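Local coordinates for phosphatidylinositol phosphate phosphatase (Schizosaccharomyces pombe, PDB 1I9Z), which removes, through this catalytic domain of a larger synaptojanin-like protein, the 5-phosphate from inositol phosphates and phosphoinositides such as phosphatidylinositol 4,5-bisphosphate, at residues 87-92 with 116-121. Residues are numbered along the deposited sequence; the frame is centred on the assembly and turned at random.
Sequences CVKRLL and MIFCKE
The amine of Lys89 lies against the rim of the Phe118 ring, with NZ in the ring plane and 3.7 Å from CE2. This is not a cation-pi arrangement, because the charge meets the C-H edge rather than the pi cloud; a weak hydrogen bond from NZ to Gln104 on the neighbouring strand 102-110 gives the amine a polar partner. Lys89 gets there by folding: its chain leaves the helix extended, then bends at chi3 (-70°) and again at chi4 (72°), which brings the amine back to the ring. Lys89 CB lies 3.9 Å from the same Phe118 CE2.

The rest of the contact is apolar and centres on that ring. Val88 CG1, the branch anti to the backbone nitrogen, comes obliquely to within 3.5 Å of Phe118 CE1, with Phe118 CZ close behind. One turn further along the helix, Leu92 CD1 comes at a slant against the root of the side chain, 3.7 Å from Phe118 CB. Met116 adds a looser touch, its SD 4.4 Å from Val88 CG2.

Helix 78-94 thus covers one side of strand 113-120, the short segments running almost parallel, 20° apart, with axes 10.3 Å from each other. Strand alternation divides the work: Met116 and Phe118 face the helix, while Ile117 packs against strand 147-155 of the second sheet, as expected in the layered sandwich of the DNase I-like fold. An alanine in place of Phe118 would probably open a gap between helix and sheet, leaving Val88 and Leu92 without their main partner on this strand. Dispersion between close-fitting hydrocarbon therefore does most of the joining here, with the lysine charge kept at its margin.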
ATOM      1  N   CYS A  87       7.789  16.319  -9.536  1.00 19.79           N
ATOM      2  CA  CYS A  87       7.590  15.602 -10.811  1.00 20.33           C
ATOM      3  C   CYS A  87       6.259  14.859 -10.873  1.00 21.66           C
ATOM      4  O   CYS A  87       5.552  14.891 -11.885  1.00 21.05           O
ATOM      5  CB  CYS A  87       8.725  14.617 -11.117  1.00 20.31           C
ATOM      6  SG  CYS A  87      10.296  15.378 -11.543  1.00 24.06           S
ATOM      7  N   VAL A  88       5.906  14.144  -9.797  1.00 19.43           N
ATOM      8  CA  VAL A  88       4.644  13.432  -9.805  1.00 20.33           C
ATOM      9  C   VAL A  88       3.460  14.389  -9.890  1.00 21.44           C
ATOM     10  O   VAL A  88       2.499  14.182 -10.682  1.00 22.26           O
ATOM     11  CB  VAL A  88       4.539  12.543  -8.518  1.00 21.60           C
ATOM     12  CG1 VAL A  88       3.173  11.887  -8.452  1.00 22.10           C
ATOM     13  CG2 VAL A  88       5.656  11.515  -8.528  1.00 19.20           C
ATOM     14  N   LYS A  89       3.508  15.463  -9.103  1.00 20.10           N
ATOM     15  CA  LYS A  89       2.424  16.425  -9.118  1.00 24.14           C
ATOM     16  C   LYS A  89       2.262  17.018 -10.531  1.00 23.99           C
ATOM     17  O   LYS A  89       1.148  17.181 -11.010  1.00 24.57           O
ATOM     18  CB  LYS A  89       2.730  17.554  -8.114  1.00 25.99           C
ATOM     19  CG  LYS A  89       1.596  18.580  -7.839  1.00 32.53           C
ATOM     20  CD  LYS A  89       2.067  19.728  -6.831  1.00 36.04           C
ATOM     21  CE  LYS A  89       2.272  19.224  -5.315  1.00 40.18           C
ATOM     22  NZ  LYS A  89       3.478  18.311  -4.923  1.00 38.85           N
ATOM     23  N   ARG A  90       3.371  17.347 -11.184  1.00 24.42           N
ATOM     24  CA  ARG A  90       3.262  17.966 -12.549  1.00 26.98           C
ATOM     25  C   ARG A  90       2.611  16.961 -13.500  1.00 26.64           C
ATOM     26  O   ARG A  90       1.758  17.278 -14.332  1.00 23.91           O
ATOM     27  CB  ARG A  90       4.631  18.329 -13.104  1.00 28.59           C
ATOM     28  CG  ARG A  90       4.815  19.820 -13.329  1.00 36.83           C
ATOM     29  CD  ARG A  90       6.249  20.174 -13.758  1.00 38.70           C
ATOM     30  NE  ARG A  90       7.191  19.851 -12.685  1.00 44.27           N
ATOM     31  CZ  ARG A  90       8.478  19.544 -12.872  1.00 44.51           C
ATOM     32  NH1 ARG A  90       8.983  19.518 -14.104  1.00 45.46           N
ATOM     33  NH2 ARG A  90       9.256  19.253 -11.841  1.00 42.96           N
ATOM     34  N   LEU A  91       3.028  15.731 -13.372  1.00 24.42           N
ATOM     35  CA  LEU A  91       2.494  14.696 -14.232  1.00 26.74           C
ATOM     36  C   LEU A  91       1.001  14.441 -13.996  1.00 26.23           C
ATOM     37  O   LEU A  91       0.195  14.373 -14.962  1.00 26.82           O
ATOM     38  CB  LEU A  91       3.394  13.465 -14.012  1.00 28.57           C
ATOM     39  CG  LEU A  91       3.472  12.272 -14.937  1.00 33.95           C
ATOM     40  CD1 LEU A  91       3.850  12.631 -16.410  1.00 32.88           C
ATOM     41  CD2 LEU A  91       4.552  11.388 -14.307  1.00 32.94           C
ATOM     42  N   LEU A  92       0.572  14.349 -12.732  1.00 25.28           N
ATOM     43  CA  LEU A  92      -0.848  14.148 -12.444  1.00 24.65           C
ATOM     44  C   LEU A  92      -1.727  15.347 -12.916  1.00 27.78           C
ATOM     45  O   LEU A  92      -2.848  15.167 -13.412  1.00 26.90           O
ATOM     46  CB  LEU A  92      -1.061  13.974 -10.935  1.00 24.25           C
ATOM     47  CG  LEU A  92      -0.496  12.700 -10.346  1.00 23.44           C
ATOM     48  CD1 LEU A  92      -0.787  12.648  -8.835  1.00 23.57           C
ATOM     49  CD2 LEU A  92      -1.153  11.514 -11.083  1.00 26.56           C
ATOM     50  N   MET A 116       4.437   9.281  -0.610  1.00 14.79           N
ATOM     51  CA  MET A 116       3.742  10.529  -0.841  1.00 14.85           C
ATOM     52  C   MET A 116       2.366  10.178  -1.365  1.00 14.89           C
ATOM     53  O   MET A 116       2.206   9.240  -2.208  1.00 16.33           O
ATOM     54  CB  MET A 116       4.526  11.407  -1.844  1.00 16.81           C
ATOM     55  CG  MET A 116       4.823  10.692  -3.128  1.00 17.86           C
ATOM     56  SD  MET A 116       6.043  11.671  -4.197  1.00 18.40           S
ATOM     57  CE  MET A 116       7.489  11.519  -3.390  1.00 16.49           C
ATOM     58  N   ILE A 117       1.361  10.917  -0.887  1.00 13.64           N
ATOM     59  CA  ILE A 117      -0.014  10.613  -1.267  1.00 14.14           C
ATOM     60  C   ILE A 117      -0.681  11.857  -1.891  1.00 17.04           C
ATOM     61  O   ILE A 117      -0.595  12.969  -1.325  1.00 15.84           O
ATOM     62  CB  ILE A 117      -0.795  10.127  -0.006  1.00 14.25           C
ATOM     63  CG1 ILE A 117      -0.200   8.780   0.498  1.00 13.10           C
ATOM     64  CG2 ILE A 117      -2.330   9.926  -0.408  1.00 15.37           C
ATOM     65  CD1 ILE A 117      -1.019   8.144   1.651  1.00 16.38           C
ATOM     66  N   PHE A 118      -1.240  11.667  -3.098  1.00 16.75           N
ATOM     67  CA  PHE A 118      -1.951  12.725  -3.810  1.00 19.39           C
ATOM     68  C   PHE A 118      -3.423  12.358  -3.976  1.00 19.97           C
ATOM     69  O   PHE A 118      -3.756  11.174  -4.113  1.00 22.15           O
ATOM     70  CB  PHE A 118      -1.358  12.922  -5.192  1.00 22.00           C
ATOM     71  CG  PHE A 118       0.079  13.318  -5.183  1.00 25.45           C
ATOM     72  CD1 PHE A 118       1.087  12.351  -5.120  1.00 26.70           C
ATOM     73  CD2 PHE A 118       0.430  14.665  -5.270  1.00 27.96           C
ATOM     74  CE1 PHE A 118       2.424  12.743  -5.143  1.00 27.36           C
ATOM     75  CE2 PHE A 118       1.778  15.042  -5.295  1.00 29.21           C
ATOM     76  CZ  PHE A 118       2.745  14.080  -5.229  1.00 26.46           C
ATOM     77  N   CYS A 119      -4.331  13.322  -3.954  1.00 19.78           N
ATOM     78  CA  CYS A 119      -5.744  12.976  -4.209  1.00 19.84           C
ATOM     79  C   CYS A 119      -6.335  14.081  -5.062  1.00 21.87           C
ATOM     80  O   CYS A 119      -5.736  15.186  -5.195  1.00 19.11           O
ATOM     81  CB  CYS A 119      -6.545  12.854  -2.907  1.00 20.54           C
ATOM     82  SG  CYS A 119      -6.490  14.324  -1.846  1.00 21.04           S
ATOM     83  N   LYS A 120      -7.485  13.781  -5.658  1.00 22.44           N
ATOM     84  CA  LYS A 120      -8.174  14.801  -6.439  1.00 23.74           C
ATOM     85  C   LYS A 120      -8.567  15.903  -5.439  1.00 23.86           C
ATOM     86  O   LYS A 120      -8.891  15.608  -4.281  1.00 22.01           O
ATOM     87  CB  LYS A 120      -9.429  14.212  -7.038  1.00 25.03           C
ATOM     88  CG  LYS A 120      -9.185  13.271  -8.180  1.00 22.62           C
ATOM     89  CD  LYS A 120     -10.528  12.550  -8.516  1.00 22.83           C
ATOM     90  CE  LYS A 120     -10.470  11.746  -9.826  1.00 25.00           C
ATOM     91  NZ  LYS A 120     -11.831  11.040  -9.988  1.00 27.23           N
ATOM     92  N   GLU A 121      -8.547  17.155  -5.864  1.00 24.28           N
ATOM     93  CA  GLU A 121      -9.004  18.227  -4.949  1.00 29.03           C
ATOM     94  C   GLU A 121     -10.412  17.958  -4.427  1.00 29.02           C
ATOM     95  O   GLU A 121     -10.738  18.247  -3.271  1.00 28.97           O
ATOM     96  CB  GLU A 121      -8.986  19.594  -5.662  1.00 30.43           C
ATOM     97  CG  GLU A 121      -7.585  20.087  -5.869  1.00 36.02           C
ATOM     98  CD  GLU A 121      -7.471  21.616  -6.131  1.00 39.30           C
ATOM     99  OE1 GLU A 121      -8.359  22.372  -5.687  1.00 39.99           O
ATOM    100  OE2 GLU A 121      -6.462  22.045  -6.758  1.00 41.84           O
TER